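Local coordinates for Cg7008-pa (Drosophila melanogaster, PDB 2WAC), which cleaves DNA and RNA endonucleolytically, associates with the RNA-induced silencing complex and, through its Tudor domain, binds peptides bearing symmetrically dimethylated arginines, at residues Glu14-Phe19 / Ala119-Pro124; Val182-Arg187 / Gln198-Gln203; Val150-Thr155 / Arg190-Leu195; Ala113-Leu118 / Gly156-Ala161. All coordinates share one frame; numbering follows the deposited sequence.

All four contacts lie in the nuclease-like part of this extended Tudor fragment. Contact 4 pairs two parallel strands of the mixed sheet by backbone hydrogen bonds; it and contact 2 are partly buried, contacts 1 and 3 nearer the surface. Contact 1 joins the turn entering strand 17-22 to strand 121-122 through methyl groups that meet one another and one backbone carbonyl. Contact 2 lays helix 193-208 against strand 183-184, the antiparallel neighbour of 121-122, using side chains that reach backbone atoms. Contact 3 brings the start of the same helix to strand 145-152 with leucines, a lysine's aliphatic chain, a glutamate under a leucine methyl, and one water; that strand pairs with strand 159-164 of contact 4.

Contact 1 (Glu14-Phe19 / Ala119-Pro124); sequences ETLTFF and ALVALP
Leu16 and the two residues Val121 and Leu123 meet through methyl groups, and the apolar packing centres on one atom, Leu16 CD1. It lies 3.4 Å from Val121 CG1, tighter than usual for two carbons, the side chains crossing at about a right angle. The same methyl lies 3.7 Å from Leu123 CD2, so it sits between a valine and a leucine that are two places apart on one strand-like run and whose side chains both face it. Leu16 itself has a left-handed backbone conformation (phi 62°), in the turn just before strand 17-22. Val121 presents CG1 because that branch stands opposite the backbone N (chi1 162°).

Against the backbone the contact is again made by a methyl: Leu123 CD1 comes to 3.2 Å from Glu14 O, a close approach of a carbon to a carbonyl oxygen. Leu123 thus divides its two branches between a polar backbone atom and the Leu16 side chain. With an alanine here both branches are gone, and Leu16 would probably keep Val121 but face a gap on its Leu123 side.

Leu16 also touches Leu134 and Phe137 of helix 127-141, and Leu123 rests on Ala133 of that helix. Val121 packs on Val182, while the backbones of Leu16 and Phe18 hydrogen-bond to those of Leu118 and Tyr116, joining the turn and the start of strand 17-22 to strand 113-118 of the nuclease-like OB-fold sheet.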
# COMPACT_ATOMS: atom_id res chain seq x y z
N GLU A 14 -0.63 -1.20 8.72
CA GLU A 14 -1.43 -1.43 9.93
C GLU A 14 -2.61 -0.47 10.12
O GLU A 14 -3.42 -0.66 11.03
CB GLU A 14 -0.52 -1.44 11.17
CG GLU A 14 0.35 -0.19 11.34
CD GLU A 14 1.40 -0.34 12.44
OE1 GLU A 14 1.12 -0.98 13.47
OE2 GLU A 14 2.52 0.20 12.26
N THR A 15 -2.71 0.55 9.27
CA THR A 15 -3.80 1.53 9.34
C THR A 15 -4.77 1.38 8.16
O THR A 15 -5.59 2.26 7.90
CB THR A 15 -3.27 2.98 9.39
OG1 THR A 15 -2.49 3.25 8.22
CG2 THR A 15 -2.41 3.19 10.63
N LEU A 16 -4.65 0.25 7.46
CA LEU A 16 -5.45 -0.05 6.26
C LEU A 16 -5.23 0.91 5.09
O LEU A 16 -6.13 1.14 4.29
CB LEU A 16 -6.94 -0.22 6.59
CG LEU A 16 -7.35 -1.53 7.29
CD1 LEU A 16 -8.81 -1.47 7.68
CD2 LEU A 16 -7.10 -2.74 6.41
N THR A 17 -4.03 1.47 5.01
CA THR A 17 -3.56 2.03 3.75
C THR A 17 -2.94 0.87 2.98
O THR A 17 -2.60 -0.16 3.57
CB THR A 17 -2.56 3.21 3.91
OG1 THR A 17 -1.32 2.74 4.44
CG2 THR A 17 -3.14 4.30 4.83
N PHE A 18 -2.82 1.01 1.67
CA PHE A 18 -2.26 -0.05 0.84
C PHE A 18 -1.51 0.54 -0.34
O PHE A 18 -1.80 1.65 -0.78
CB PHE A 18 -3.35 -1.02 0.37
CG PHE A 18 -4.42 -0.38 -0.48
CD1 PHE A 18 -5.55 0.19 0.11
CD2 PHE A 18 -4.30 -0.35 -1.87
CE1 PHE A 18 -6.53 0.79 -0.68
CE2 PHE A 18 -5.27 0.25 -2.66
CZ PHE A 18 -6.39 0.82 -2.06
N PHE A 19 -0.54 -0.21 -0.85
CA PHE A 19 0.17 0.15 -2.07
C PHE A 19 -0.31 -0.73 -3.21
O PHE A 19 -0.48 -1.95 -3.04
CB PHE A 19 1.68 -0.01 -1.89
CG PHE A 19 2.31 1.05 -1.02
CD1 PHE A 19 2.18 1.01 0.36
CD2 PHE A 19 3.05 2.08 -1.59
CE1 PHE A 19 2.76 1.98 1.17
CE2 PHE A 19 3.64 3.05 -0.80
CZ PHE A 19 3.50 3.00 0.58
N ALA A 119 -11.10 3.52 1.38
CA ALA A 119 -12.13 4.54 1.55
C ALA A 119 -13.15 4.24 2.64
O ALA A 119 -13.75 3.16 2.66
CB ALA A 119 -12.84 4.80 0.22
N LEU A 120 -13.31 5.19 3.56
CA LEU A 120 -14.37 5.20 4.58
C LEU A 120 -14.33 4.07 5.61
O LEU A 120 -15.34 3.79 6.27
CB LEU A 120 -15.76 5.26 3.91
CG LEU A 120 -16.07 6.30 2.83
CD1 LEU A 120 -17.48 6.09 2.31
CD2 LEU A 120 -15.90 7.73 3.33
N VAL A 121 -13.17 3.44 5.77
CA VAL A 121 -13.01 2.34 6.71
C VAL A 121 -12.21 2.80 7.93
O VAL A 121 -11.14 3.39 7.79
CB VAL A 121 -12.33 1.11 6.03
CG1 VAL A 121 -11.76 0.14 7.06
CG2 VAL A 121 -13.31 0.39 5.11
N ALA A 122 -12.75 2.54 9.12
CA ALA A 122 -12.03 2.79 10.37
C ALA A 122 -11.81 1.48 11.11
O ALA A 122 -12.72 0.66 11.21
CB ALA A 122 -12.81 3.77 11.25
N LEU A 123 -10.59 1.28 11.61
CA LEU A 123 -10.26 0.08 12.39
C LEU A 123 -11.06 0.05 13.70
O LEU A 123 -11.37 1.10 14.26
CB LEU A 123 -8.76 0.02 12.69
CG LEU A 123 -7.79 -0.53 11.64
CD1 LEU A 123 -6.38 -0.38 12.15
CD2 LEU A 123 -8.08 -1.99 11.29
N PRO A 124 -11.40 -1.17 14.18
CA PRO A 124 -12.16 -1.32 15.43
C PRO A 124 -11.36 -0.92 16.68
O PRO A 124 -10.15 -0.73 16.61
CB PRO A 124 -12.49 -2.81 15.46
CG PRO A 124 -11.43 -3.45 14.64
CD PRO A 124 -11.10 -2.47 13.56

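Contact 2 (Val182-Arg187 / Gln198-Gln203)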
# COMPACT_ATOMS: atom_id res chain seq x y z
N VAL A 182 -14.76 -4.00 10.68
CA VAL A 182 -14.33 -2.60 10.78
C VAL A 182 -15.52 -1.66 10.96
O VAL A 182 -16.68 -2.07 10.82
CB VAL A 182 -13.51 -2.14 9.53
CG1 VAL A 182 -12.16 -2.85 9.46
CG2 VAL A 182 -14.30 -2.34 8.25
N LEU A 183 -15.22 -0.40 11.27
CA LEU A 183 -16.24 0.63 11.39
C LEU A 183 -16.36 1.43 10.09
O LEU A 183 -15.39 1.57 9.34
CB LEU A 183 -15.94 1.56 12.57
CG LEU A 183 -15.83 0.94 13.97
CD1 LEU A 183 -15.24 1.93 14.96
CD2 LEU A 183 -17.18 0.44 14.46
N ALA A 184 -17.56 1.93 9.83
CA ALA A 184 -17.80 2.83 8.71
C ALA A 184 -17.48 4.25 9.15
O ALA A 184 -17.81 4.65 10.27
CB ALA A 184 -19.25 2.73 8.25
N GLU A 185 -16.84 5.01 8.27
CA GLU A 185 -16.48 6.40 8.57
C GLU A 185 -17.54 7.37 8.08
O GLU A 185 -17.99 7.28 6.93
CB GLU A 185 -15.11 6.74 7.97
CG GLU A 185 -14.62 8.16 8.27
CD GLU A 185 -13.34 8.52 7.54
OE1 GLU A 185 -13.03 7.88 6.51
OE2 GLU A 185 -12.64 9.45 7.99
N GLN A 186 -17.93 8.28 8.96
CA GLN A 186 -18.84 9.36 8.62
C GLN A 186 -18.03 10.62 8.29
O GLN A 186 -17.24 11.08 9.11
CB GLN A 186 -19.81 9.62 9.78
CG GLN A 186 -20.78 10.78 9.57
CD GLN A 186 -21.76 10.53 8.44
OE1 GLN A 186 -22.42 9.49 8.39
NE2 GLN A 186 -21.86 11.49 7.52
N ARG A 187 -18.22 11.14 7.08
CA ARG A 187 -17.63 12.43 6.68
C ARG A 187 -18.53 13.20 5.71
O ARG A 187 -19.46 12.64 5.14
CB ARG A 187 -16.21 12.26 6.13
CG ARG A 187 -16.06 11.30 4.95
CD ARG A 187 -14.60 10.97 4.71
NE ARG A 187 -13.81 12.15 4.35
CZ ARG A 187 -12.48 12.22 4.41
NH1 ARG A 187 -11.76 11.18 4.83
NH2 ARG A 187 -11.86 13.34 4.06
N GLN A 198 -24.27 4.24 2.27
CA GLN A 198 -24.23 2.81 1.99
C GLN A 198 -23.38 2.03 3.00
O GLN A 198 -23.80 0.97 3.48
CB GLN A 198 -23.78 2.56 0.54
CG GLN A 198 -24.89 2.80 -0.48
CD GLN A 198 -24.40 2.99 -1.91
OE1 GLN A 198 -23.20 3.02 -2.18
NE2 GLN A 198 -25.34 3.12 -2.84
N TYR A 199 -22.20 2.56 3.33
CA TYR A 199 -21.32 1.97 4.35
C TYR A 199 -21.94 1.99 5.75
O TYR A 199 -21.76 1.06 6.53
CB TYR A 199 -19.95 2.68 4.35
CG TYR A 199 -18.96 2.20 3.30
CD1 TYR A 199 -17.64 1.93 3.64
CD2 TYR A 199 -19.34 2.04 1.96
CE1 TYR A 199 -16.71 1.50 2.69
CE2 TYR A 199 -18.42 1.61 1.00
CZ TYR A 199 -17.11 1.35 1.37
OH TYR A 199 -16.20 0.92 0.44
N LYS A 200 -22.68 3.06 6.05
CA LYS A 200 -23.44 3.17 7.31
C LYS A 200 -24.49 2.08 7.45
O LYS A 200 -24.63 1.47 8.51
CB LYS A 200 -24.11 4.55 7.41
CG LYS A 200 -23.15 5.68 7.75
CD LYS A 200 -22.89 5.72 9.25
CE LYS A 200 -21.40 5.73 9.52
NZ LYS A 200 -21.11 5.27 10.92
N ALA A 201 -25.24 1.84 6.37
CA ALA A 201 -26.26 0.79 6.32
C ALA A 201 -25.65 -0.61 6.49
O ALA A 201 -26.24 -1.46 7.16
CB ALA A 201 -27.05 0.88 5.03
N ALA A 202 -24.49 -0.83 5.88
CA ALA A 202 -23.75 -2.08 6.03
C ALA A 202 -23.34 -2.32 7.48
O ALA A 202 -23.48 -3.43 8.00
CB ALA A 202 -22.54 -2.10 5.11
N GLN A 203 -22.83 -1.27 8.13
CA GLN A 203 -22.48 -1.33 9.56
C GLN A 203 -23.69 -1.69 10.41
O GLN A 203 -23.60 -2.52 11.32
CB GLN A 203 -21.87 0.00 10.03
CG GLN A 203 -21.59 0.04 11.53
CD GLN A 203 -20.99 1.35 12.00
OE1 GLN A 203 -19.79 1.58 11.86
NE2 GLN A 203 -21.82 2.20 12.58
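Ala184 N donates to Gln203 OE1 at 3.0 Å, a nearly straight bond (N-H...O 166°) that reaches the amide oxygen 31° out of its carbonyl plane. Gln203 can deliver that oxygen because its chain is fully extended (chi1 175°). The other polar atom of Ala184 is met from the helix as well: Lys200 NZ approaches Ala184 O at 3.4 Å, a weak hydrogen bond, its chain bending twice on the way. Between the two, the Ala184 methyl settles on the helix backbone, 3.5 Å from Tyr199 O and 4.0 Å from Tyr199 CB.

This is a short edge strand of the nuclease-like domain with helix 193-208 packed against it. On its other side Leu183 and Glu185 make backbone hydrogen bonds to Ala122 and Leu120 in the antiparallel strand 121-122, so the helix side chains take up the backbone N and O of the intervening residue.

Further along, Gln186 OE1 lies 3.9 Å from Lys200 CD, the two side chains set nearly perpendicular. The Tyr199 ring runs on away from Ala184, and its OH is hydrogen-bonded to Asp171; Leu183 packs on Ile213 and Trp214.

Contact 3 (Val150-Thr155 / Arg190-Leu195); sequences VELKVT and RKLKEL
The carboxylate of Glu151 has Leu195 CD2 over one face, 3.9 Å from Glu151 CD. Its oxygen OE2 is bound elsewhere, to Thr162 OG1 and Asn149 ND2, which fixes the group's rotation while the methyl covers it. Within 190-195 the Arg190 guanidinium carries the aliphatic chain of Lys193 on one face, CD 3.5 Å above the plane.

Leu192 enters beside Glu151, CD2 standing 3.9 Å from Glu151 CB, while its other branch, CD1, meets Leu152 CD2 at 4.1 Å. Lys191 passes Leu152 at a slant, its CE 3.4 Å from Glu151 O. With CG wedged between its own backbone N and C (chi1 69°), a bend at chi3 carries the amine past that oxygen to a water that accepts from Lys191 NZ at 3.0 Å and, more loosely, from Lys153 N at 3.3 Å. One ordered water thus ties the lysine to the strand backbone.

Glu151 and Leu152 form a classic beta bulge opposite Leu160 of strand 159-164. Residues 190-192 are a 3-10 turn leading into helix 193-208, whose Leu195 also packs on Leu120 and Thr162, while Leu152 touches Arg187 and Glu189.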
# COMPACT_ATOMS: atom_id res chain seq x y z
N VAL A 150 -10.47 5.87 -7.38
CA VAL A 150 -10.13 6.96 -6.47
C VAL A 150 -11.41 7.74 -6.15
O VAL A 150 -12.07 8.26 -7.05
CB VAL A 150 -9.05 7.90 -7.07
CG1 VAL A 150 -8.79 9.10 -6.15
CG2 VAL A 150 -7.75 7.14 -7.31
N GLU A 151 -11.75 7.79 -4.87
CA GLU A 151 -13.00 8.42 -4.42
C GLU A 151 -12.82 9.88 -4.03
O GLU A 151 -13.71 10.70 -4.23
CB GLU A 151 -13.61 7.64 -3.24
CG GLU A 151 -13.87 6.16 -3.50
CD GLU A 151 -14.99 5.90 -4.50
OE1 GLU A 151 -15.81 6.81 -4.75
OE2 GLU A 151 -15.06 4.77 -5.03
N LEU A 152 -11.66 10.19 -3.45
CA LEU A 152 -11.33 11.55 -3.04
C LEU A 152 -9.83 11.78 -3.05
O LEU A 152 -9.07 10.99 -2.48
CB LEU A 152 -11.88 11.85 -1.64
CG LEU A 152 -11.84 13.31 -1.16
CD1 LEU A 152 -12.91 14.15 -1.86
CD2 LEU A 152 -12.01 13.39 0.34
N LYS A 153 -9.42 12.86 -3.71
CA LYS A 153 -8.03 13.32 -3.64
C LYS A 153 -7.81 14.04 -2.32
O LYS A 153 -8.63 14.87 -1.91
CB LYS A 153 -7.72 14.27 -4.80
CG LYS A 153 -7.80 13.64 -6.19
CD LYS A 153 -7.70 14.71 -7.27
CE LYS A 153 -7.89 14.12 -8.66
NZ LYS A 153 -6.73 13.28 -9.07
N VAL A 154 -6.71 13.72 -1.65
CA VAL A 154 -6.33 14.36 -0.40
C VAL A 154 -4.96 14.99 -0.57
O VAL A 154 -4.01 14.32 -0.98
CB VAL A 154 -6.29 13.35 0.79
CG1 VAL A 154 -6.02 14.08 2.10
CG2 VAL A 154 -7.60 12.57 0.88
N THR A 155 -4.85 16.28 -0.26
CA THR A 155 -3.58 16.99 -0.38
C THR A 155 -2.60 16.55 0.71
O THR A 155 -2.91 16.63 1.90
CB THR A 155 -3.79 18.52 -0.35
OG1 THR A 155 -4.79 18.89 -1.31
CG2 THR A 155 -2.49 19.26 -0.67
N ARG A 190 -20.00 16.05 -0.00
CA ARG A 190 -21.27 15.73 -0.68
C ARG A 190 -21.09 14.65 -1.76
O ARG A 190 -21.92 13.75 -1.86
CB ARG A 190 -21.95 17.01 -1.20
CG ARG A 190 -22.90 16.89 -2.41
CD ARG A 190 -24.13 15.98 -2.22
NE ARG A 190 -24.98 16.29 -1.07
CZ ARG A 190 -26.29 16.03 -1.01
NH1 ARG A 190 -26.97 16.34 0.08
NH2 ARG A 190 -26.93 15.48 -2.04
N LYS A 191 -20.00 14.72 -2.51
CA LYS A 191 -19.69 13.69 -3.52
C LYS A 191 -19.50 12.28 -2.92
O LYS A 191 -19.58 11.28 -3.64
CB LYS A 191 -18.49 14.09 -4.39
CG LYS A 191 -17.13 14.09 -3.67
CD LYS A 191 -15.99 14.51 -4.60
CE LYS A 191 -15.49 13.35 -5.45
NZ LYS A 191 -14.35 13.75 -6.33
N LEU A 192 -19.26 12.22 -1.61
CA LEU A 192 -19.11 10.95 -0.91
C LEU A 192 -20.36 10.50 -0.15
O LEU A 192 -20.35 9.45 0.50
CB LEU A 192 -17.91 11.01 0.04
CG LEU A 192 -16.51 11.16 -0.57
CD1 LEU A 192 -15.46 11.25 0.53
CD2 LEU A 192 -16.18 10.01 -1.52
N LYS A 193 -21.44 11.27 -0.25
CA LYS A 193 -22.66 11.03 0.53
C LYS A 193 -23.29 9.65 0.31
O LYS A 193 -23.62 8.95 1.26
CB LYS A 193 -23.69 12.13 0.26
CG LYS A 193 -24.98 12.01 1.05
CD LYS A 193 -26.07 12.88 0.45
CE LYS A 193 -27.35 12.80 1.25
NZ LYS A 193 -27.96 11.44 1.17
N GLU A 194 -23.45 9.28 -0.96
CA GLU A 194 -24.04 7.99 -1.33
C GLU A 194 -23.24 6.83 -0.74
O GLU A 194 -23.81 5.93 -0.13
CB GLU A 194 -24.13 7.87 -2.85
CG GLU A 194 -24.73 6.57 -3.36
CD GLU A 194 -25.05 6.61 -4.84
OE1 GLU A 194 -25.74 7.56 -5.28
OE2 GLU A 194 -24.62 5.69 -5.57
N LEU A 195 -21.92 6.88 -0.92
CA LEU A 195 -21.01 5.87 -0.39
C LEU A 195 -20.98 5.85 1.14
O LEU A 195 -20.95 4.77 1.75
CB LEU A 195 -19.60 6.06 -0.96
CG LEU A 195 -18.65 4.85 -1.01
CD1 LEU A 195 -19.13 3.78 -1.99
CD2 LEU A 195 -17.24 5.30 -1.38
O HOH W 1 -11.61 14.51 -5.50

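Contact 4 (Ala113-Leu118 / Gly156-Ala161)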
# COMPACT_ATOMS: atom_id res chain seq x y z
N ALA A 113 4.67 1.76 -7.45
CA ALA A 113 3.62 1.54 -6.47
C ALA A 113 3.12 2.87 -5.90
O ALA A 113 3.90 3.81 -5.70
CB ALA A 113 4.10 0.63 -5.35
N THR A 114 1.81 2.95 -5.65
CA THR A 114 1.17 4.16 -5.13
C THR A 114 0.36 3.82 -3.89
O THR A 114 -0.38 2.83 -3.88
CB THR A 114 0.25 4.81 -6.20
OG1 THR A 114 0.99 4.99 -7.41
CG2 THR A 114 -0.29 6.16 -5.72
N GLU A 115 0.50 4.63 -2.84
CA GLU A 115 -0.25 4.43 -1.60
C GLU A 115 -1.64 5.06 -1.65
O GLU A 115 -1.82 6.16 -2.16
CB GLU A 115 0.53 4.98 -0.40
CG GLU A 115 -0.01 4.52 0.95
CD GLU A 115 0.82 4.98 2.13
OE1 GLU A 115 1.75 5.80 1.95
OE2 GLU A 115 0.53 4.52 3.26
N TYR A 116 -2.62 4.33 -1.11
CA TYR A 116 -4.00 4.80 -1.00
C TYR A 116 -4.54 4.50 0.39
O TYR A 116 -4.06 3.59 1.06
CB TYR A 116 -4.90 4.11 -2.03
CG TYR A 116 -4.48 4.30 -3.46
CD1 TYR A 116 -4.91 5.40 -4.19
CD2 TYR A 116 -3.64 3.37 -4.09
CE1 TYR A 116 -4.53 5.58 -5.51
CE2 TYR A 116 -3.25 3.54 -5.41
CZ TYR A 116 -3.70 4.64 -6.12
OH TYR A 116 -3.32 4.82 -7.43
N ALA A 117 -5.55 5.26 0.81
CA ALA A 117 -6.32 4.93 2.00
C ALA A 117 -7.56 4.16 1.56
O ALA A 117 -8.23 4.57 0.61
CB ALA A 117 -6.71 6.19 2.75
N LEU A 118 -7.86 3.05 2.24
CA LEU A 118 -9.09 2.31 1.96
C LEU A 118 -10.27 3.17 2.37
O LEU A 118 -10.42 3.53 3.54
CB LEU A 118 -9.11 0.95 2.67
CG LEU A 118 -10.21 -0.05 2.29
CD1 LEU A 118 -10.08 -0.51 0.84
CD2 LEU A 118 -10.19 -1.25 3.23
N GLY A 156 -1.43 16.08 0.29
CA GLY A 156 -0.34 15.76 1.21
C GLY A 156 -0.37 14.39 1.87
O GLY A 156 0.49 14.08 2.69
N SER A 157 -1.37 13.58 1.52
CA SER A 157 -1.46 12.20 2.03
C SER A 157 -2.16 11.29 1.01
O SER A 157 -2.69 11.79 0.02
CB SER A 157 -2.15 12.17 3.40
OG SER A 157 -3.46 12.69 3.34
N PRO A 158 -2.15 9.96 1.24
CA PRO A 158 -2.77 9.02 0.29
C PRO A 158 -4.24 9.31 -0.02
O PRO A 158 -5.03 9.58 0.89
CB PRO A 158 -2.63 7.67 1.00
CG PRO A 158 -1.45 7.83 1.88
CD PRO A 158 -1.52 9.25 2.37
N ASN A 159 -4.60 9.27 -1.30
CA ASN A 159 -5.98 9.48 -1.74
C ASN A 159 -6.89 8.33 -1.30
O ASN A 159 -6.44 7.19 -1.15
CB ASN A 159 -6.04 9.65 -3.26
CG ASN A 159 -5.29 10.88 -3.75
OD1 ASN A 159 -5.07 11.84 -3.00
ND2 ASN A 159 -4.90 10.87 -5.02
N LEU A 160 -8.17 8.64 -1.09
CA LEU A 160 -9.18 7.63 -0.74
C LEU A 160 -9.55 6.80 -1.97
O LEU A 160 -9.86 7.35 -3.02
CB LEU A 160 -10.43 8.29 -0.15
CG LEU A 160 -10.55 8.55 1.36
CD1 LEU A 160 -9.40 9.39 1.91
CD2 LEU A 160 -11.89 9.21 1.67
N ALA A 161 -9.52 5.48 -1.82
CA ALA A 161 -9.83 4.57 -2.92
C ALA A 161 -10.66 3.37 -2.49
O ALA A 161 -10.46 2.83 -1.40
CB ALA A 161 -8.54 4.11 -3.60
O HOH W 2 -2.78 8.25 -3.49
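Ala117 bonds by both its backbone groups to the parallel strand beside it. Its N gives to Asn159 O at 2.9 Å (N-H...O 159°), approaching from above the carbonyl plane; its O takes Ala161 N at 2.9 Å, nearly in line with the carbonyl (C=O...N 173°). Leu160 CA adds a weaker C-H contact to Ala117 O.

Toward Pro158 the direct bonding gives way to a water, which donates to Glu115 O at 2.7 Å and accepts from Asn159 N at 3.0 Å. On the other side of the strand from this water, the Glu115 chain runs alongside the Pro158 ring: Pro158 CG sits 3.7 Å from both CG and CD of Glu115, whose chi1 of -166° swings CG away from the backbone N and lets the extended chain lie along the proline. Tyr116 has Asn159 O near its ring plane, at the edge, and Ala161 CB 3.9 Å from its CD1.

Second-shell bonds hold these groups in place. Thr17 OG1 binds Glu115 OE2, and Val154 N binds Asn159 OD1. If an alanine replaced Glu115, the Thr17 hydroxyl would probably lose this partner and Pro158 the aliphatic flank it leans on.

The pairing joins strands 113-118 and 159-164, the parallel step in the OB-fold sheet. Strand 17-22 lies on the far side of the first, strand 145-152 on that of the second, where Tyr116 reaches Leu148 and Val150.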